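Local atomic coordinates of possible sortase-like protein (Corynebacterium diphtheriae, PDB entry 5UUS), a protein that is probably a membrane-anchored class E-like sortase, a cysteine transpeptidase of the kind that joins proteins to the cell wall. Residues 40-45 and 110-115; 53-58 and 95-100; 116-121 and 213-218. All blocks are in the same frame, centred on the assembly; numbering follows the deposited sequence.

Contact 1 (40-45 and 110-115); sequences AFARMY and IVVETR
Tyr45 and Arg43 face Val111 and Glu113 across two antiparallel strands, 40-45 and 110-114. The strand directions differ by 156°, and the axes come within 4.6 Å.

Backbone bonds set the register. Arg43 and Glu113 form one hydrogen-bonded pair, with Glu113 N 2.8 Å from Arg43 O. Tyr45 and Val111 form the other. Met44 and Val112 are the non-hydrogen-bonded pair between them, and the CA of Met44 makes a CA-H...O contact with Val111 O. Beyond Ala42 the strands separate, and water takes over. One water links Phe41 O to the backbone N of Arg115, and a second links Ala40 O to Arg115 NE.

The polar side chains lie on the face of Arg43, Tyr45, Val111 and Glu113. Tyr45 OH donates to Glu113 OE1 at 2.9 Å, meeting the oxygen nearly along its C-O axis. The carboxylate oxygen lies at the edge of the ring, and the two planes are 27° apart. Arg43 runs beside Glu113, and its NH1 makes a long salt bridge of 3.5 Å to the same OE1. Glu113 has CG anti to its N (chi1 -180°), which carries the extended chain out to both partners. OE2 is held by a salt bridge to Lys217.

On the other face, Ala42 and Met44 make loose apolar contacts with Val112. Met44 CE also rests on Ile110 CG2 at 3.8 Å.

Strand 40-45 has strand 54-59 as its other neighbour, where Phe41 and Ala42 form a classic beta bulge opposite Ile57. Strand 109-114 pairs onward with strand 117-123. Met44, Ile110 and Val112 pack on Met190 and Met192 of strand 188-193, inside the curled sortase sheet.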
loop_
_atom_site.group_PDB
_atom_site.type_symbol
_atom_site.label_atom_id
_atom_site.label_comp_id
_atom_site.label_asym_id
_atom_site.label_seq_id
_atom_site.Cartn_x
_atom_site.Cartn_y
_atom_site.Cartn_z
ATOM N N ALA A 40 -1.867 -14.290 -8.369
ATOM C CA ALA A 40 -1.017 -13.661 -7.363
ATOM C C ALA A 40 0.238 -13.128 -8.004
ATOM O O ALA A 40 0.905 -13.851 -8.727
ATOM C CB ALA A 40 -0.659 -14.646 -6.267
ATOM N N PHE A 41 0.571 -11.869 -7.756
ATOM C CA PHE A 41 1.793 -11.300 -8.362
ATOM C C PHE A 41 2.652 -10.621 -7.304
ATOM O O PHE A 41 3.730 -10.108 -7.603
ATOM C CB PHE A 41 1.446 -10.290 -9.457
ATOM C CG PHE A 41 0.767 -9.041 -8.940
ATOM C CD1 PHE A 41 -0.603 -9.036 -8.682
ATOM C CD2 PHE A 41 1.494 -7.886 -8.715
ATOM C CE1 PHE A 41 -1.239 -7.902 -8.190
ATOM C CE2 PHE A 41 0.870 -6.739 -8.225
ATOM C CZ PHE A 41 -0.504 -6.750 -7.968
ATOM N N ALA A 42 2.161 -10.584 -6.063
ATOM C CA ALA A 42 2.914 -9.923 -5.002
ATOM C C ALA A 42 2.541 -10.461 -3.639
ATOM O O ALA A 42 1.575 -11.211 -3.493
ATOM C CB ALA A 42 2.703 -8.411 -5.042
ATOM N N ARG A 43 3.338 -10.087 -2.647
ATOM C CA ARG A 43 3.108 -10.509 -1.287
ATOM C C ARG A 43 3.293 -9.315 -0.366
ATOM O O ARG A 43 4.227 -8.537 -0.548
ATOM C CB ARG A 43 4.056 -11.630 -0.912
ATOM C CG ARG A 43 3.835 -12.164 0.468
ATOM C CD ARG A 43 4.740 -13.352 0.716
ATOM N NE ARG A 43 4.470 -14.461 -0.190
ATOM C CZ ARG A 43 5.415 -15.223 -0.729
ATOM N NH1 ARG A 43 6.695 -14.975 -0.472
ATOM N NH2 ARG A 43 5.083 -16.223 -1.539
ATOM N N MET A 44 2.412 -9.165 0.622
ATOM C CA MET A 44 2.571 -8.049 1.563
ATOM C C MET A 44 2.744 -8.515 3.001
ATOM O O MET A 44 2.160 -9.514 3.416
ATOM C CB MET A 44 1.390 -7.060 1.478
ATOM C CG MET A 44 0.011 -7.628 1.829
ATOM S SD MET A 44 -1.263 -6.312 1.814
ATOM C CE MET A 44 -0.870 -5.400 3.298
ATOM N N TYR A 45 3.570 -7.774 3.732
ATOM C CA TYR A 45 3.848 -8.020 5.134
ATOM C C TYR A 45 3.600 -6.738 5.947
ATOM O O TYR A 45 3.943 -5.634 5.513
ATOM C CB TYR A 45 5.299 -8.453 5.358
ATOM C CG TYR A 45 5.852 -9.516 4.451
ATOM C CD1 TYR A 45 6.175 -9.233 3.127
ATOM C CD2 TYR A 45 6.140 -10.777 4.940
ATOM C CE1 TYR A 45 6.729 -10.216 2.301
ATOM C CE2 TYR A 45 6.688 -11.765 4.123
ATOM C CZ TYR A 45 6.978 -11.470 2.806
ATOM O OH TYR A 45 7.529 -12.438 1.996
ATOM N N ILE A 110 4.560 -1.102 5.725
ATOM C CA ILE A 110 3.891 -2.112 4.934
ATOM C C ILE A 110 4.940 -2.542 3.889
ATOM O O ILE A 110 5.367 -1.729 3.081
ATOM C CB ILE A 110 2.634 -1.592 4.237
ATOM C CG1 ILE A 110 1.763 -0.721 5.194
ATOM C CG2 ILE A 110 1.882 -2.759 3.540
ATOM C CD1 ILE A 110 1.265 -1.455 6.343
ATOM N N VAL A 111 5.361 -3.802 3.924
ATOM C CA VAL A 111 6.379 -4.280 3.000
ATOM C C VAL A 111 5.732 -5.080 1.882
ATOM O O VAL A 111 4.912 -5.960 2.141
ATOM C CB VAL A 111 7.441 -5.127 3.717
ATOM C CG1 VAL A 111 8.526 -5.554 2.722
ATOM C CG2 VAL A 111 8.062 -4.327 4.875
ATOM N N VAL A 112 6.080 -4.744 0.641
ATOM C CA VAL A 112 5.498 -5.389 -0.532
ATOM C C VAL A 112 6.603 -5.981 -1.401
ATOM O O VAL A 112 7.546 -5.311 -1.808
ATOM C CB VAL A 112 4.639 -4.409 -1.349
ATOM C CG1 VAL A 112 3.894 -5.135 -2.464
ATOM C CG2 VAL A 112 3.627 -3.724 -0.429
ATOM N N GLU A 113 6.469 -7.268 -1.654
ATOM C CA GLU A 113 7.408 -7.996 -2.465
ATOM C C GLU A 113 6.784 -8.338 -3.810
ATOM O O GLU A 113 5.646 -8.840 -3.862
ATOM C CB GLU A 113 7.802 -9.265 -1.717
ATOM C CG GLU A 113 8.761 -10.143 -2.391
ATOM C CD GLU A 113 8.829 -11.511 -1.712
ATOM O OE1 GLU A 113 8.032 -11.791 -0.762
ATOM O OE2 GLU A 113 9.680 -12.302 -2.145
ATOM N N THR A 114 7.506 -8.081 -4.900
ATOM C CA THR A 114 7.112 -8.681 -6.167
ATOM C C THR A 114 8.159 -9.720 -6.589
ATOM O O THR A 114 9.140 -9.952 -5.882
ATOM C CB THR A 114 6.938 -7.626 -7.275
ATOM O OG1 THR A 114 8.220 -7.182 -7.713
ATOM C CG2 THR A 114 6.105 -6.447 -6.774
ATOM N N ARG A 115 7.972 -10.332 -7.747
ATOM C CA ARG A 115 8.997 -11.267 -8.233
ATOM C C ARG A 115 10.379 -10.614 -8.520
ATOM O O ARG A 115 11.392 -11.299 -8.553
ATOM C CB ARG A 115 8.474 -11.989 -9.462
ATOM C CG ARG A 115 7.285 -12.921 -9.133
ATOM C CD ARG A 115 6.753 -13.522 -10.418
ATOM N NE ARG A 115 5.600 -14.409 -10.280
ATOM C CZ ARG A 115 5.619 -15.643 -9.764
ATOM N NH1 ARG A 115 6.738 -16.168 -9.261
ATOM N NH2 ARG A 115 4.492 -16.353 -9.727
HETATM O O HOH W 1 2.561 -14.075 -10.710
HETATM O O HOH W 2 5.506 -9.957 -9.415
#

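Contact 2 (53-58 and 95-100); sequences FQFAIV and GAPFND
The backbones of strand 54-58 and the irregular segment 95-100 stay apart, with the CA atoms of Phe55 and Pro97 7.1 Å from each other, so aromatic side chains bridge the space.

Phe55 makes the main contact. Pro97 CB sits over the centre of its ring, 3.5 Å from the centroid and only 5° off the ring normal. This is a well-centred CH-pi contact. The Pro97 CA lies over the same ring, 3.5 Å from Phe55 CZ. At the edge, Gly95 O lies near the ring plane, 3.2 Å from Phe55 CE1. Phe55 CG is anti to the carbonyl carbon (chi1 -77°), and this directs the ring at Gly95 O and Pro97.

Phe53 adds a second ring. Its CZ is 3.2 Å from Pro97 O, which approaches the ring edge in plane. In both rings the partly positive C-H edge faces a carbonyl oxygen, a weak polar contact. One face of Phe53 takes Phe55 CE2 near its rim, and Phe49 packs against Phe53 edge-to-face.

This is a surface contact between a sheet strand and the loop that follows strand 83-88 of the sortase beta-barrel fold. Ala96 of that loop lies about 4 Å, side chain to side chain, from His90, the predicted active-site proton donor/acceptor.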
loop_
_atom_site.group_PDB
_atom_site.type_symbol
_atom_site.label_atom_id
_atom_site.label_comp_id
_atom_site.label_asym_id
_atom_site.label_seq_id
_atom_site.Cartn_x
_atom_site.Cartn_y
_atom_site.Cartn_z
ATOM N N PHE A 53 1.996 -12.534 9.736
ATOM C CA PHE A 53 1.091 -11.776 8.878
ATOM C C PHE A 53 1.706 -11.581 7.498
ATOM O O PHE A 53 2.632 -10.797 7.329
ATOM C CB PHE A 53 0.743 -10.414 9.489
ATOM C CG PHE A 53 -0.351 -9.678 8.747
ATOM C CD1 PHE A 53 -1.666 -9.722 9.199
ATOM C CD2 PHE A 53 -0.066 -8.950 7.597
ATOM C CE1 PHE A 53 -2.670 -9.054 8.524
ATOM C CE2 PHE A 53 -1.067 -8.282 6.912
ATOM C CZ PHE A 53 -2.371 -8.341 7.380
ATOM N N GLN A 54 1.187 -12.307 6.519
ATOM C CA GLN A 54 1.598 -12.122 5.133
ATOM C C GLN A 54 0.489 -12.633 4.237
ATOM O O GLN A 54 -0.157 -13.646 4.521
ATOM C CB GLN A 54 2.919 -12.840 4.831
ATOM C CG GLN A 54 2.866 -14.328 4.984
ATOM C CD GLN A 54 4.205 -14.960 4.717
ATOM O OE1 GLN A 54 5.114 -14.883 5.545
ATOM N NE2 GLN A 54 4.350 -15.570 3.545
ATOM N N PHE A 55 0.239 -11.896 3.178
ATOM C CA PHE A 55 -0.815 -12.252 2.258
ATOM C C PHE A 55 -0.314 -12.095 0.839
ATOM O O PHE A 55 0.373 -11.131 0.543
ATOM C CB PHE A 55 -2.017 -11.364 2.478
ATOM C CG PHE A 55 -2.831 -11.748 3.685
ATOM C CD1 PHE A 55 -3.865 -12.662 3.566
ATOM C CD2 PHE A 55 -2.544 -11.200 4.931
ATOM C CE1 PHE A 55 -4.624 -13.024 4.679
ATOM C CE2 PHE A 55 -3.289 -11.562 6.056
ATOM C CZ PHE A 55 -4.323 -12.470 5.923
ATOM N N ALA A 56 -0.680 -13.032 -0.021
ATOM C CA ALA A 56 -0.503 -12.861 -1.445
ATOM C C ALA A 56 -1.469 -11.790 -1.942
ATOM O O ALA A 56 -2.604 -11.649 -1.446
ATOM C CB ALA A 56 -0.728 -14.188 -2.181
ATOM N N ILE A 57 -1.016 -11.014 -2.911
ATOM C CA ILE A 57 -1.889 -10.054 -3.540
ATOM C C ILE A 57 -2.218 -10.525 -4.927
ATOM O O ILE A 57 -1.325 -10.884 -5.680
ATOM C CB ILE A 57 -1.253 -8.673 -3.576
ATOM C CG1 ILE A 57 -0.955 -8.212 -2.142
ATOM C CG2 ILE A 57 -2.159 -7.690 -4.296
ATOM C CD1 ILE A 57 -0.045 -6.984 -2.078
ATOM N N VAL A 58 -3.502 -10.525 -5.255
ATOM C CA VAL A 58 -3.993 -10.989 -6.550
ATOM C C VAL A 58 -4.349 -9.793 -7.456
ATOM O O VAL A 58 -4.687 -8.715 -6.959
ATOM C CB VAL A 58 -5.224 -11.916 -6.304
ATOM C CG1 VAL A 58 -6.211 -11.894 -7.440
ATOM C CG2 VAL A 58 -4.765 -13.337 -5.955
ATOM N N GLY A 95 -9.149 -15.341 8.829
ATOM C CA GLY A 95 -8.005 -15.013 7.999
ATOM C C GLY A 95 -8.205 -13.840 7.057
ATOM O O GLY A 95 -7.470 -13.708 6.081
ATOM N N ALA A 96 -9.199 -12.993 7.328
ATOM C CA ALA A 96 -9.368 -11.753 6.567
ATOM C C ALA A 96 -8.135 -10.906 6.793
ATOM O O ALA A 96 -7.682 -10.795 7.924
ATOM C CB ALA A 96 -10.622 -11.002 6.990
ATOM N N PRO A 97 -7.588 -10.298 5.725
ATOM C CA PRO A 97 -6.317 -9.593 5.902
ATOM C C PRO A 97 -6.464 -8.244 6.576
ATOM O O PRO A 97 -5.485 -7.803 7.170
ATOM C CB PRO A 97 -5.817 -9.402 4.454
ATOM C CG PRO A 97 -7.092 -9.223 3.677
ATOM C CD PRO A 97 -8.063 -10.218 4.329
ATOM N N PHE A 98 -7.618 -7.581 6.459
ATOM C CA PHE A 98 -7.661 -6.148 6.795
ATOM C C PHE A 98 -8.566 -5.839 7.989
ATOM O O PHE A 98 -9.106 -4.749 8.080
ATOM C CB PHE A 98 -8.125 -5.305 5.584
ATOM C CG PHE A 98 -7.097 -5.173 4.469
ATOM C CD1 PHE A 98 -5.754 -5.477 4.681
ATOM C CD2 PHE A 98 -7.480 -4.698 3.216
ATOM C CE1 PHE A 98 -4.810 -5.349 3.623
ATOM C CE2 PHE A 98 -6.556 -4.550 2.173
ATOM C CZ PHE A 98 -5.226 -4.881 2.367
ATOM N N ASN A 99 -8.739 -6.794 8.897
ATOM C CA ASN A 99 -9.586 -6.548 10.067
ATOM C C ASN A 99 -8.967 -5.520 11.027
ATOM O O ASN A 99 -9.690 -4.810 11.723
ATOM C CB ASN A 99 -9.864 -7.857 10.811
ATOM C CG ASN A 99 -10.775 -7.670 12.024
ATOM O OD1 ASN A 99 -11.778 -6.920 11.989
ATOM N ND2 ASN A 99 -10.413 -8.337 13.115
ATOM N N ASP A 100 -7.637 -5.420 11.044
ATOM C CA ASP A 100 -6.949 -4.609 12.054
ATOM C C ASP A 100 -6.234 -3.355 11.534
ATOM O O ASP A 100 -5.359 -2.813 12.211
ATOM C CB ASP A 100 -5.942 -5.478 12.807
ATOM C CG ASP A 100 -6.619 -6.455 13.774
ATOM O OD1 ASP A 100 -7.506 -6.025 14.544
ATOM O OD2 ASP A 100 -6.274 -7.657 13.755
#

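Contact 3 (116-121 and 213-218); sequences TSWSVY and EHFPKN
Trp118 and Phe215 lie on one face of two antiparallel strands, 117-121 and 213-216. Their rings are neither stacked nor edge-to-face. The five-membered ring of Trp118 and the ring of Phe215 have planes 34° apart and centroids 5.7 Å apart. The closer touch is made by Trp118 CB, which lies over the face of Phe215, 3.7 Å from its CZ. Phe215 has CG between its backbone N and carbonyl carbon (chi1 57°), and this brings the ring against Trp118 CB.

Lys217 runs obliquely past the indole, with CE 3.7 Å from Trp118 NE1. Its ammonium goes further, to a salt bridge with Glu113 and a bond to Thr114 O. On the same face, Val120 and Glu213 lie side by side. Val120 CG2 is 3.6 Å from Glu213 OE2.

His214 and Ser119 occupy the other face. Ser119 OG is 2.8 Å from His214 ND1, near the plane of the imidazole and at its edge. Either atom could donate. Ser117 OG is close to His214 CE1, but its stronger partner is Thr114 OG1.

Backbone bonds lock the ladder. Trp118 N donates to Phe215 O at 2.8 Å, and Phe215 N returns to Trp118 O. Val120 and Glu213 form the next hydrogen-bonded pair. Beyond the strand, Lys217 N makes a hydrogen bond to Thr116 O from well above its carbonyl plane.

Strand 117-123 lies between strands 109-114 and 204-216. Trp118 packs on Val111 and Glu113 of the former, and Lys222 and Pro223 also touch it. Tyr121 contacts Val112 and Leu211.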
loop_
_atom_site.group_PDB
_atom_site.type_symbol
_atom_site.label_atom_id
_atom_site.label_comp_id
_atom_site.label_asym_id
_atom_site.label_seq_id
_atom_site.Cartn_x
_atom_site.Cartn_y
_atom_site.Cartn_z
ATOM N N THR A 116 10.422 -9.292 -8.675
ATOM C CA THR A 116 11.669 -8.618 -8.975
ATOM C C THR A 116 12.094 -7.572 -7.949
ATOM O O THR A 116 13.169 -6.996 -8.093
ATOM C CB THR A 116 11.595 -7.903 -10.348
ATOM O OG1 THR A 116 10.513 -6.973 -10.323
ATOM C CG2 THR A 116 11.354 -8.884 -11.482
ATOM N N SER A 117 11.292 -7.305 -6.911
ATOM C CA SER A 117 11.587 -6.125 -6.108
ATOM C C SER A 117 11.047 -6.184 -4.677
ATOM O O SER A 117 10.182 -6.998 -4.358
ATOM C CB SER A 117 11.016 -4.879 -6.787
ATOM O OG SER A 117 9.592 -4.880 -6.688
ATOM N N TRP A 118 11.576 -5.297 -3.834
ATOM C CA TRP A 118 11.048 -5.055 -2.489
ATOM C C TRP A 118 10.671 -3.580 -2.416
ATOM O O TRP A 118 11.431 -2.737 -2.901
ATOM C CB TRP A 118 12.084 -5.388 -1.398
ATOM C CG TRP A 118 12.346 -6.840 -1.192
ATOM C CD1 TRP A 118 13.397 -7.585 -1.715
ATOM C CD2 TRP A 118 11.571 -7.749 -0.394
ATOM N NE1 TRP A 118 13.298 -8.888 -1.290
ATOM C CE2 TRP A 118 12.189 -9.023 -0.483
ATOM C CE3 TRP A 118 10.408 -7.614 0.384
ATOM C CZ2 TRP A 118 11.692 -10.149 0.185
ATOM C CZ3 TRP A 118 9.913 -8.731 1.058
ATOM C CH2 TRP A 118 10.558 -9.983 0.953
ATOM N N SER A 119 9.498 -3.281 -1.836
ATOM C CA SER A 119 9.054 -1.913 -1.584
ATOM C C SER A 119 8.700 -1.791 -0.103
ATOM O O SER A 119 8.150 -2.723 0.485
ATOM C CB SER A 119 7.826 -1.544 -2.435
ATOM O OG SER A 119 8.063 -1.744 -3.805
ATOM N N VAL A 120 9.031 -0.652 0.491
ATOM C CA VAL A 120 8.581 -0.360 1.837
ATOM C C VAL A 120 7.741 0.885 1.767
ATOM O O VAL A 120 8.222 1.929 1.313
ATOM C CB VAL A 120 9.748 -0.134 2.807
ATOM C CG1 VAL A 120 9.223 0.277 4.196
ATOM C CG2 VAL A 120 10.611 -1.395 2.877
ATOM N N TYR A 121 6.493 0.760 2.200
ATOM C CA TYR A 121 5.621 1.909 2.417
ATOM C C TYR A 121 5.442 2.170 3.911
ATOM O O TYR A 121 5.522 1.252 4.720
ATOM C CB TYR A 121 4.260 1.686 1.783
ATOM C CG TYR A 121 4.253 1.545 0.284
ATOM C CD1 TYR A 121 4.462 0.304 -0.318
ATOM C CD2 TYR A 121 3.986 2.644 -0.537
ATOM C CE1 TYR A 121 4.431 0.167 -1.714
ATOM C CE2 TYR A 121 3.948 2.512 -1.929
ATOM C CZ TYR A 121 4.174 1.268 -2.506
ATOM O OH TYR A 121 4.124 1.115 -3.875
ATOM N N GLU A 213 11.146 3.137 0.445
ATOM C CA GLU A 213 12.177 2.284 -0.171
ATOM C C GLU A 213 11.630 1.506 -1.352
ATOM O O GLU A 213 10.496 1.024 -1.307
ATOM C CB GLU A 213 12.735 1.270 0.815
ATOM C CG GLU A 213 13.521 1.778 1.973
ATOM C CD GLU A 213 14.002 0.612 2.843
ATOM O OE1 GLU A 213 14.869 -0.178 2.380
ATOM O OE2 GLU A 213 13.485 0.469 3.975
ATOM N N HIS A 214 12.447 1.346 -2.399
ATOM C CA HIS A 214 12.086 0.471 -3.531
ATOM C C HIS A 214 13.353 0.026 -4.257
ATOM O O HIS A 214 14.105 0.863 -4.743
ATOM C CB HIS A 214 11.134 1.161 -4.527
ATOM C CG HIS A 214 10.760 0.297 -5.703
ATOM N ND1 HIS A 214 9.986 -0.836 -5.580
ATOM C CD2 HIS A 214 11.080 0.393 -7.021
ATOM C CE1 HIS A 214 9.833 -1.397 -6.768
ATOM N NE2 HIS A 214 10.485 -0.675 -7.658
ATOM N N PHE A 215 13.614 -1.280 -4.289
ATOM C CA PHE A 215 14.869 -1.771 -4.880
ATOM C C PHE A 215 14.678 -3.187 -5.435
ATOM O O PHE A 215 13.740 -3.900 -5.031
ATOM C CB PHE A 215 16.020 -1.717 -3.851
ATOM C CG PHE A 215 15.759 -2.492 -2.597
ATOM C CD1 PHE A 215 16.084 -3.840 -2.514
ATOM C CD2 PHE A 215 15.194 -1.867 -1.492
ATOM C CE1 PHE A 215 15.841 -4.557 -1.348
ATOM C CE2 PHE A 215 14.938 -2.575 -0.322
ATOM C CZ PHE A 215 15.264 -3.924 -0.251
ATOM N N PRO A 216 15.550 -3.590 -6.387
ATOM C CA PRO A 216 15.425 -4.890 -7.059
ATOM C C PRO A 216 15.957 -6.050 -6.223
ATOM O O PRO A 216 16.852 -5.866 -5.419
ATOM C CB PRO A 216 16.267 -4.712 -8.329
ATOM C CG PRO A 216 17.367 -3.758 -7.881
ATOM C CD PRO A 216 16.650 -2.780 -6.944
ATOM N N LYS A 217 15.391 -7.234 -6.426
ATOM C CA LYS A 217 15.911 -8.449 -5.836
ATOM C C LYS A 217 17.209 -8.842 -6.551
ATOM O O LYS A 217 17.691 -8.088 -7.383
ATOM C CB LYS A 217 14.896 -9.586 -5.961
ATOM C CG LYS A 217 13.620 -9.413 -5.167
ATOM C CD LYS A 217 12.764 -10.633 -5.287
ATOM C CE LYS A 217 11.756 -10.653 -4.150
ATOM N NZ LYS A 217 10.804 -11.769 -4.275
ATOM N N ASN A 218 17.689 -10.052 -6.240
ATOM C CA ASN A 218 18.914 -10.700 -6.744
ATOM C C ASN A 218 20.033 -10.405 -5.754
ATOM O O ASN A 218 20.783 -9.440 -5.881
ATOM C CB ASN A 218 19.285 -10.256 -8.163
ATOM C CG ASN A 218 19.717 -11.415 -9.043
ATOM O OD1 ASN A 218 19.579 -12.581 -8.656
ATOM N ND2 ASN A 218 20.237 -11.102 -10.239
#

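How the contacts relate
Contacts 1 and 3 are partly buried strand pairs, while contact 2 lies at the surface. All three reach the same sheet. Strand 54-59 neighbours strand 40-45, so contact 2 adjoins contact 1 through backbone pairing such as Met44 N to Phe55 O. On the other side, strands 109-114 and 117-123 pair between contacts 1 and 3, and the Lys217-Glu113 salt bridge ties the two together. Contacts 1 and 3 combine backbone ladders with mixed polar and apolar side chains. Contact 2 has no ladder and relies on aromatic rings against proline and carbonyl oxygens. It is also nearest to His90, whereas contact 3 lies away from the annotated sites.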